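Putative ABC transporter subunit, substrate-binding component (Rhodopseudomonas palustris, PDB 4EVR) probably binds benzoate or a related aromatic acid as the substrate-capturing component of an ABC transporter of the leucine-binding protein family. Local coordinates at residues S65-A70 / S92-A97; W159-G164 / I188-V193; F240-V245 / I256-H261. All coordinates share one frame; numbering follows the deposited sequence.

Contact 1. Residues S65-A70 / S92-A97; sequences SAPPKA and SGVAMA. With BEZ (benzoic acid), chain B.
Val94 reaches across to the turn at Ala66 and Pro67 with one methyl and to Ala70 with the other, and this fork makes the largest single share of the contact. In Val94, CG1 stands anti to the backbone N (chi1 175°), which leaves CG2 facing the opposite backbone: Val94 CG2 is 3.5 Å from Ala66 N and 3.7 Å from Pro67 N. Val94 CG1 meets Ala70 CB at 3.8 Å. One turn further along, Ala97 CB lies 3.8 Å from Ala70 CB, so that small side chains let the two helices come near. Gly93 adds to this: bare of a side chain, it lets the Pro67 ring sit over its backbone, with Pro67 CG 4.4 Å from Gly93 C.

The same helix start meets the ligand on another side. Ser92 N donates to benzoate O2 over 2.9 Å at 160°, while Ser92 OG donates to benzoate O1 at 2.6 Å, so one residue engages both carboxylate oxygens. The helix N-terminus probably adds favourable electrostatics for the anion. In the second shell, His91 ND1 accepts a bond from Gly93 N, and Asn135 ND2 makes a weak bond to Ser92 OG. Gly115 N gives the carboxylate a further donor.

In the type I periplasmic-binding fold, helix 67-79 follows strand 54-62 and leads to strand 85-88, from which helix 92-105 departs; the contact thus joins the beginnings of two helices that follow parallel strands of the six-stranded sheet.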
loop_
_atom_site.group_PDB
_atom_site.type_symbol
_atom_site.label_atom_id
_atom_site.label_comp_id
_atom_site.label_asym_id
_atom_site.label_seq_id
_atom_site.Cartn_x
_atom_site.Cartn_y
_atom_site.Cartn_z
ATOM N N SER A 65 -3.706 12.509 6.515
ATOM C CA SER A 65 -3.890 11.254 7.294
ATOM C C SER A 65 -4.710 11.503 8.516
ATOM O O SER A 65 -4.427 10.954 9.582
ATOM C CB SER A 65 -2.547 10.634 7.675
ATOM O OG SER A 65 -1.865 10.316 6.468
ATOM N N ALA A 66 -5.784 12.299 8.379
ATOM C CA ALA A 66 -6.609 12.748 9.514
ATOM C C ALA A 66 -8.058 12.240 9.347
ATOM O O ALA A 66 -8.855 12.894 8.715
ATOM C CB ALA A 66 -6.591 14.286 9.628
ATOM N N PRO A 67 -8.401 11.079 9.929
ATOM C CA PRO A 67 -9.781 10.562 9.834
ATOM C C PRO A 67 -10.906 11.578 10.165
ATOM O O PRO A 67 -11.915 11.552 9.470
ATOM C CB PRO A 67 -9.779 9.407 10.845
ATOM C CG PRO A 67 -8.388 8.946 10.857
ATOM C CD PRO A 67 -7.555 10.182 10.751
ATOM N N PRO A 68 -10.758 12.520 11.118
ATOM C CA PRO A 68 -11.869 13.470 11.418
ATOM C C PRO A 68 -12.228 14.400 10.251
ATOM O O PRO A 68 -13.329 14.905 10.201
ATOM C CB PRO A 68 -11.301 14.287 12.579
ATOM C CG PRO A 68 -10.370 13.352 13.269
ATOM C CD PRO A 68 -9.671 12.691 12.108
ATOM N N LYS A 69 -11.312 14.608 9.287
ATOM C CA LYS A 69 -11.554 15.466 8.125
ATOM C C LYS A 69 -12.002 14.716 6.862
ATOM O O LYS A 69 -12.336 15.353 5.864
ATOM C CB LYS A 69 -10.214 16.145 7.781
ATOM C CG LYS A 69 -9.696 17.059 8.871
ATOM C CD LYS A 69 -8.669 18.057 8.339
ATOM C CE LYS A 69 -8.384 19.185 9.312
ATOM N NZ LYS A 69 -7.647 20.310 8.667
ATOM N N ALA A 70 -12.029 13.390 6.898
ATOM C CA ALA A 70 -12.176 12.544 5.715
ATOM C C ALA A 70 -13.548 12.630 5.067
ATOM O O ALA A 70 -13.639 12.740 3.852
ATOM C CB ALA A 70 -11.870 11.095 6.067
ATOM N N SER A 92 -5.527 3.878 6.180
ATOM C CA SER A 92 -6.731 3.013 6.209
ATOM C C SER A 92 -7.941 3.614 6.936
ATOM O O SER A 92 -9.067 3.259 6.597
ATOM C CB SER A 92 -6.420 1.677 6.871
ATOM O OG SER A 92 -5.838 0.732 5.996
ATOM N N GLY A 93 -7.741 4.441 7.950
ATOM C CA GLY A 93 -8.897 5.051 8.652
ATOM C C GLY A 93 -9.536 6.100 7.765
ATOM O O GLY A 93 -10.739 6.094 7.530
ATOM N N VAL A 94 -8.708 6.924 7.124
ATOM C CA VAL A 94 -9.217 7.910 6.208
ATOM C C VAL A 94 -9.951 7.174 5.053
ATOM O O VAL A 94 -11.067 7.556 4.699
ATOM C CB VAL A 94 -8.115 8.816 5.653
ATOM C CG1 VAL A 94 -8.664 9.773 4.604
ATOM C CG2 VAL A 94 -7.362 9.574 6.751
ATOM N N ALA A 95 -9.322 6.110 4.493
ATOM C CA ALA A 95 -9.851 5.393 3.351
ATOM C C ALA A 95 -11.172 4.743 3.649
ATOM O O ALA A 95 -12.045 4.691 2.774
ATOM C CB ALA A 95 -8.888 4.332 2.855
HETATM N N MSE A 96 -11.325 4.208 4.828
HETATM C CA MSE A 96 -12.618 3.612 5.210
HETATM C C MSE A 96 -13.742 4.626 5.188
HETATM O O MSE A 96 -14.854 4.309 4.706
HETATM C CB MSE A 96 -12.551 3.006 6.610
HETATM C CG MSE A 96 -11.850 1.638 6.595
HETATM SE SE MSE A 96 -11.384 0.867 8.393
HETATM C CE MSE A 96 -12.697 1.609 9.285
ATOM N N ALA A 97 -13.485 5.847 5.702
ATOM C CA ALA A 97 -14.524 6.892 5.694
ATOM C C ALA A 97 -14.800 7.364 4.270
ATOM O O ALA A 97 -15.950 7.592 3.925
ATOM C CB ALA A 97 -14.107 8.066 6.545
HETATM C C BEZ B . -2.622 1.880 5.717
HETATM O O1 BEZ B . -3.471 1.140 5.137
HETATM O O2 BEZ B . -2.924 2.707 6.621
HETATM C C1 BEZ B . -1.200 1.904 5.259
HETATM C C2 BEZ B . -0.417 3.055 5.450
HETATM C C3 BEZ B . 0.906 3.080 5.015
HETATM C C4 BEZ B . 1.415 1.905 4.444
HETATM C C5 BEZ B . 0.621 0.760 4.263
HETATM C C6 BEZ B . -0.693 0.750 4.642
#

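Contact 2. Residues W159-G164 / I188-V193; sequences WKYAAG and IAFPDV. With BEZ (benzoic acid), chain B.
Trp159 and Phe190 meet edge to face where two parallel strands run out, at the far end of a beta-alpha-beta crossover: strand 153-159, helix 162-177 and the adjacent strand 181-188. The edge of the phenyl ring stands over the six-membered ring of the indole, with planes at 81° and Phe190 CD1 only 3.5 Å from Trp159 CD2. Phe190 CA, meanwhile, makes a CH-pi contact over the five-membered ring. Phe190 CG lies anti to its own backbone N, and this chi1 of -178° carries the phenyl edge-on over the indole face and brings it to Tyr161, whose CE2 lies 3.8 Å from Phe190 CD1. The peptide before Pro191 is cis, and Pro191 CB sits over the centre of the Phe190 ring.

The indole is fixed in its own plane as well. Trp159 NE1 donates to Asp192 O over 2.9 Å at 162°, the acceptor lying close to the ring plane, so turning the indole would probably cost this bond. Phe214 meets Trp159 edge to face, and His91 stacks on Tyr161 while meeting Phe190 edge to face, which extends the aromatic cluster.

The other side is looser and turned to solvent. Lys160 N still donates to Ile188 O at 2.8 Å, continuing the strand pairing, but the lysine side chain leads away from exposed Ala189. A water spans the widening gap, donating to Lys160 O and accepting from Phe190 N.

Tyr161, at the N-cap position of helix 162-177, carries the cluster to the ligand: Tyr161 OH, also hydrogen-bonded to Tyr29 OH, donates at 2.6 Å to benzoate O2, which lies near the plane of the tyrosine ring.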
loop_
_atom_site.group_PDB
_atom_site.type_symbol
_atom_site.label_atom_id
_atom_site.label_comp_id
_atom_site.label_asym_id
_atom_site.label_seq_id
_atom_site.Cartn_x
_atom_site.Cartn_y
_atom_site.Cartn_z
ATOM N N TRP A 159 1.571 1.285 15.043
ATOM C CA TRP A 159 0.663 2.376 15.424
ATOM C C TRP A 159 -0.747 1.834 15.739
ATOM O O TRP A 159 -1.212 0.817 15.139
ATOM C CB TRP A 159 0.570 3.398 14.291
ATOM C CG TRP A 159 1.757 4.328 14.222
ATOM C CD1 TRP A 159 2.267 5.073 15.236
ATOM C CD2 TRP A 159 2.441 4.753 13.035
ATOM N NE1 TRP A 159 3.195 5.966 14.749
ATOM C CE2 TRP A 159 3.319 5.785 13.401
ATOM C CE3 TRP A 159 2.370 4.374 11.677
ATOM C CZ2 TRP A 159 4.182 6.403 12.472
ATOM C CZ3 TRP A 159 3.148 5.023 10.762
ATOM C CH2 TRP A 159 4.062 6.017 11.157
ATOM N N LYS A 160 -1.425 2.511 16.684
ATOM C CA LYS A 160 -2.798 2.160 17.139
ATOM C C LYS A 160 -3.863 2.668 16.178
ATOM O O LYS A 160 -4.535 3.691 16.416
ATOM C CB LYS A 160 -3.069 2.697 18.523
ATOM C CG LYS A 160 -4.202 1.966 19.221
ATOM C CD LYS A 160 -4.280 2.396 20.712
ATOM C CE LYS A 160 -5.273 1.604 21.527
ATOM N NZ LYS A 160 -6.638 1.668 20.952
ATOM N N TYR A 161 -3.950 2.021 15.015
ATOM C CA TYR A 161 -5.036 2.325 14.108
ATOM C C TYR A 161 -5.299 1.075 13.272
ATOM O O TYR A 161 -4.549 0.126 13.350
ATOM C CB TYR A 161 -4.815 3.625 13.311
ATOM C CG TYR A 161 -3.950 3.510 12.090
ATOM C CD1 TYR A 161 -4.505 3.548 10.804
ATOM C CD2 TYR A 161 -2.555 3.540 12.194
ATOM C CE1 TYR A 161 -3.694 3.496 9.665
ATOM C CE2 TYR A 161 -1.741 3.498 11.059
ATOM C CZ TYR A 161 -2.314 3.539 9.793
ATOM O OH TYR A 161 -1.514 3.401 8.656
ATOM N N ALA A 162 -6.340 1.073 12.487
ATOM C CA ALA A 162 -6.777 -0.137 11.696
ATOM C C ALA A 162 -5.673 -0.842 10.916
ATOM O O ALA A 162 -5.623 -2.065 10.957
ATOM C CB ALA A 162 -7.878 0.253 10.719
ATOM N N ALA A 163 -4.771 -0.120 10.237
ATOM C CA ALA A 163 -3.712 -0.811 9.504
ATOM C C ALA A 163 -2.740 -1.576 10.391
ATOM O O ALA A 163 -2.431 -2.714 10.058
ATOM C CB ALA A 163 -2.966 0.143 8.639
ATOM N N GLY A 164 -2.279 -0.989 11.507
ATOM C CA GLY A 164 -1.407 -1.716 12.407
ATOM C C GLY A 164 -2.117 -2.921 12.970
ATOM O O GLY A 164 -1.604 -4.022 12.946
ATOM N N ILE A 188 1.638 2.320 19.664
ATOM C CA ILE A 188 1.931 3.741 19.870
ATOM C C ILE A 188 0.844 4.503 19.179
ATOM O O ILE A 188 0.409 4.088 18.102
ATOM C CB ILE A 188 3.344 3.983 19.244
ATOM C CG1 ILE A 188 4.395 3.334 20.181
ATOM C CG2 ILE A 188 3.685 5.455 19.102
ATOM C CD1 ILE A 188 5.613 3.052 19.462
ATOM N N ALA A 189 0.390 5.596 19.736
ATOM C CA ALA A 189 -0.659 6.349 19.072
ATOM C C ALA A 189 -0.162 6.895 17.753
ATOM O O ALA A 189 0.979 7.383 17.668
ATOM C CB ALA A 189 -1.107 7.498 19.948
ATOM N N PHE A 190 -0.986 6.839 16.674
ATOM C CA PHE A 190 -0.593 7.426 15.412
ATOM C C PHE A 190 -0.607 8.932 15.443
ATOM O O PHE A 190 -1.569 9.481 16.000
ATOM C CB PHE A 190 -1.571 6.953 14.335
ATOM C CG PHE A 190 -1.182 7.493 12.982
ATOM C CD1 PHE A 190 -0.226 6.841 12.201
ATOM C CD2 PHE A 190 -1.806 8.607 12.454
ATOM C CE1 PHE A 190 0.103 7.321 10.936
ATOM C CE2 PHE A 190 -1.501 9.049 11.210
ATOM C CZ PHE A 190 -0.548 8.416 10.446
ATOM N N PRO A 191 0.359 9.682 14.859
ATOM C CA PRO A 191 1.581 9.297 14.164
ATOM C C PRO A 191 2.802 9.484 15.059
ATOM O O PRO A 191 3.829 9.940 14.567
ATOM C CB PRO A 191 1.592 10.277 13.016
ATOM C CG PRO A 191 1.052 11.558 13.661
ATOM C CD PRO A 191 0.241 11.149 14.850
ATOM N N ASP A 192 2.715 9.148 16.357
ATOM C CA ASP A 192 3.852 9.446 17.267
ATOM C C ASP A 192 5.095 8.588 16.955
ATOM O O ASP A 192 4.968 7.439 16.537
ATOM C CB ASP A 192 3.434 9.257 18.734
ATOM C CG ASP A 192 2.412 10.230 19.202
ATOM O OD1 ASP A 192 2.303 11.318 18.599
ATOM O OD2 ASP A 192 1.732 9.932 20.187
ATOM N N VAL A 193 6.310 9.144 17.205
ATOM C CA VAL A 193 7.528 8.448 16.854
ATOM C C VAL A 193 8.538 8.525 17.984
ATOM O O VAL A 193 9.727 8.487 17.711
ATOM C CB VAL A 193 8.094 8.947 15.538
ATOM C CG1 VAL A 193 7.159 8.587 14.380
ATOM C CG2 VAL A 193 8.334 10.464 15.572
HETATM C C BEZ B . -2.622 1.880 5.717
HETATM O O1 BEZ B . -3.471 1.140 5.137
HETATM O O2 BEZ B . -2.924 2.707 6.621
HETATM C C1 BEZ B . -1.200 1.904 5.259
HETATM C C2 BEZ B . -0.417 3.055 5.450
HETATM C C3 BEZ B . 0.906 3.080 5.015
HETATM C C4 BEZ B . 1.415 1.905 4.444
HETATM C C5 BEZ B . 0.621 0.760 4.263
HETATM C C6 BEZ B . -0.693 0.750 4.642
HETATM O O HOH W 1 -3.706 6.259 17.400
#

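Contact 3. Residues F240-V245 / I256-H261; sequences FLTDGV and IKTVLH. With BEZ (benzoic acid), chain B.
Leu260, Phe240 and Thr242 carry this buried contact, with Leu260 facing two partners at once. Leu260 CD1 lies over one face of the Phe240 ring, a CH-pi contact 4.2 Å from the ring centroid, while Leu260 CD2 rests against the carboxylate of Asp243, 3.5 Å from Asp243 OD1. That carboxylate is satisfied elsewhere, by a salt bridge to Arg348 and a bond from Val288 N.

Phe240 presents its opposite face to the ligand, benzoate C5 lying over the ring centre and 3.8 Å from Phe240 CG. At the ring's far end, His261 CE1 approaches Phe240 CZ at 4.2 Å, the histidine being tethered by NE2 to Gln292. Were Phe240 replaced by an alanine, the benzoate ring would probably lose this apolar wall and the Leu260 CD1 methyl its aromatic partner.

Thr242 packs with its methyl: Thr242 CG2 touches Ile256 CG2 at 3.7 Å. Thr242 OG1 sits between the backbone N and the carbonyl carbon (chi1 55°) and faces Thr258 CG2 without a hydrogen bond to that residue; it bonds weakly to Gly239 O, while Thr258 OG1 bonds to Arg348 NE.

The segment 240-245 leaves strand 235-238 and leads into helix 246-249, after which the chain returns as strand 257-260, which lies between strands 235-238 and 345-351; helices 135-148 and 288-306 also pack on Phe240 and Leu260.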
loop_
_atom_site.group_PDB
_atom_site.type_symbol
_atom_site.label_atom_id
_atom_site.label_comp_id
_atom_site.label_asym_id
_atom_site.label_seq_id
_atom_site.Cartn_x
_atom_site.Cartn_y
_atom_site.Cartn_z
ATOM N N PHE A 240 6.388 -2.162 3.628
ATOM C CA PHE A 240 6.205 -0.719 3.849
ATOM C C PHE A 240 7.198 -0.216 4.876
ATOM O O PHE A 240 7.498 0.992 4.898
ATOM C CB PHE A 240 4.785 -0.479 4.381
ATOM C CG PHE A 240 3.756 -1.278 3.659
ATOM C CD1 PHE A 240 3.521 -1.076 2.323
ATOM C CD2 PHE A 240 3.075 -2.292 4.295
ATOM C CE1 PHE A 240 2.645 -1.855 1.645
ATOM C CE2 PHE A 240 2.150 -3.051 3.611
ATOM C CZ PHE A 240 2.001 -2.886 2.284
ATOM N N LEU A 241 7.714 -1.106 5.739
ATOM C CA LEU A 241 8.716 -0.671 6.751
ATOM C C LEU A 241 9.994 -0.171 6.099
ATOM O O LEU A 241 10.639 0.669 6.680
ATOM C CB LEU A 241 9.003 -1.863 7.666
ATOM C CG LEU A 241 10.024 -1.639 8.795
ATOM C CD1 LEU A 241 9.523 -0.614 9.785
ATOM C CD2 LEU A 241 10.391 -2.935 9.396
ATOM N N THR A 242 10.347 -0.659 4.887
ATOM C CA THR A 242 11.566 -0.209 4.217
ATOM C C THR A 242 11.341 0.486 2.944
ATOM O O THR A 242 12.262 1.195 2.507
ATOM C CB THR A 242 12.539 -1.428 3.980
ATOM O OG1 THR A 242 11.825 -2.438 3.272
ATOM C CG2 THR A 242 13.016 -2.032 5.334
ATOM N N ASP A 243 10.158 0.267 2.204
ATOM C CA ASP A 243 10.103 0.863 0.889
ATOM C C ASP A 243 10.134 2.376 0.894
ATOM O O ASP A 243 9.354 2.998 1.575
ATOM C CB ASP A 243 8.862 0.369 0.127
ATOM C CG ASP A 243 9.242 -0.671 -0.900
ATOM O OD1 ASP A 243 9.958 -1.637 -0.533
ATOM O OD2 ASP A 243 8.839 -0.523 -2.068
ATOM N N GLY A 244 10.997 2.948 0.060
ATOM C CA GLY A 244 11.156 4.384 -0.069
ATOM C C GLY A 244 12.198 4.963 0.856
ATOM O O GLY A 244 12.732 6.031 0.598
ATOM N N VAL A 245 12.475 4.335 1.959
ATOM C CA VAL A 245 13.395 4.910 2.952
ATOM C C VAL A 245 14.755 4.213 2.951
ATOM O O VAL A 245 15.585 4.598 3.778
ATOM C CB VAL A 245 12.754 4.824 4.371
ATOM C CG1 VAL A 245 11.355 5.464 4.403
ATOM C CG2 VAL A 245 12.678 3.406 4.867
ATOM N N ILE A 256 17.454 -5.806 7.409
ATOM C CA ILE A 256 16.020 -5.872 7.713
ATOM C C ILE A 256 15.356 -6.769 6.703
ATOM O O ILE A 256 15.533 -6.561 5.532
ATOM C CB ILE A 256 15.355 -4.491 7.753
ATOM C CG1 ILE A 256 15.956 -3.642 8.911
ATOM C CG2 ILE A 256 13.802 -4.626 7.876
ATOM C CD1 ILE A 256 15.440 -2.222 8.938
ATOM N N LYS A 257 14.528 -7.703 7.161
ATOM C CA LYS A 257 13.852 -8.664 6.276
ATOM C C LYS A 257 12.373 -8.271 6.144
ATOM O O LYS A 257 11.729 -7.837 7.115
ATOM C CB LYS A 257 13.998 -10.076 6.835
ATOM C CG LYS A 257 15.413 -10.635 6.549
ATOM C CD LYS A 257 15.467 -12.077 6.376
ATOM C CE LYS A 257 16.875 -12.576 6.067
ATOM N NZ LYS A 257 17.857 -12.252 7.135
ATOM N N THR A 258 11.878 -8.247 4.934
ATOM C CA THR A 258 10.474 -7.884 4.715
ATOM C C THR A 258 9.816 -8.740 3.648
ATOM O O THR A 258 10.482 -9.447 2.864
ATOM C CB THR A 258 10.272 -6.391 4.307
ATOM O OG1 THR A 258 10.879 -6.119 3.064
ATOM C CG2 THR A 258 10.731 -5.392 5.314
ATOM N N VAL A 259 8.489 -8.709 3.663
ATOM C CA VAL A 259 7.668 -9.364 2.673
ATOM C C VAL A 259 6.806 -8.294 1.971
ATOM O O VAL A 259 6.159 -7.471 2.600
ATOM C CB VAL A 259 6.843 -10.478 3.269
ATOM C CG1 VAL A 259 5.824 -10.981 2.245
ATOM C CG2 VAL A 259 7.740 -11.642 3.769
ATOM N N LEU A 260 6.810 -8.317 0.647
ATOM C CA LEU A 260 6.075 -7.335 -0.138
ATOM C C LEU A 260 5.741 -7.916 -1.515
ATOM O O LEU A 260 6.486 -8.739 -2.046
ATOM C CB LEU A 260 6.919 -6.065 -0.282
ATOM C CG LEU A 260 6.156 -4.791 -0.627
ATOM C CD1 LEU A 260 5.129 -4.466 0.435
ATOM C CD2 LEU A 260 7.103 -3.649 -0.878
ATOM N N HIS A 261 4.725 -7.343 -2.118
ATOM C CA HIS A 261 4.232 -7.689 -3.470
ATOM C C HIS A 261 5.006 -6.922 -4.563
ATOM O O HIS A 261 4.633 -6.957 -5.724
ATOM C CB HIS A 261 2.730 -7.399 -3.565
ATOM C CG HIS A 261 2.376 -6.020 -3.035
ATOM N ND1 HIS A 261 2.506 -5.694 -1.680
ATOM C CD2 HIS A 261 1.917 -4.939 -3.681
ATOM C CE1 HIS A 261 2.110 -4.435 -1.578
ATOM N NE2 HIS A 261 1.765 -3.941 -2.751
HETATM C C BEZ B . -2.622 1.880 5.717
HETATM O O1 BEZ B . -3.471 1.140 5.137
HETATM O O2 BEZ B . -2.924 2.707 6.621
HETATM C C1 BEZ B . -1.200 1.904 5.259
HETATM C C2 BEZ B . -0.417 3.055 5.450
HETATM C C3 BEZ B . 0.906 3.080 5.015
HETATM C C4 BEZ B . 1.415 1.905 4.444
HETATM C C5 BEZ B . 0.621 0.760 4.263
HETATM C C6 BEZ B . -0.693 0.750 4.642
#

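Overall arrangement
The example illustrates how a type I binding protein builds one pocket from two lobes. Along the chain the contacts follow in series. Contact 1 belongs to helices following strands of the six-stranded sheet, whereas contacts 2 and 3 both lie at strands of the seven-stranded sheet. Centres of contacts 1 and 2 are about 13 Å apart, and the two touch, for instance where Ser92 packs on Ala163. The centre of contact 3 is about 18 Å from that of contact 2 and about 24 Å from that of contact 1, and it touches neither. All three meet benzoate: the first two hold its carboxylate and the third its ring, an arrangement consistent with a closed, ligand-bound cleft.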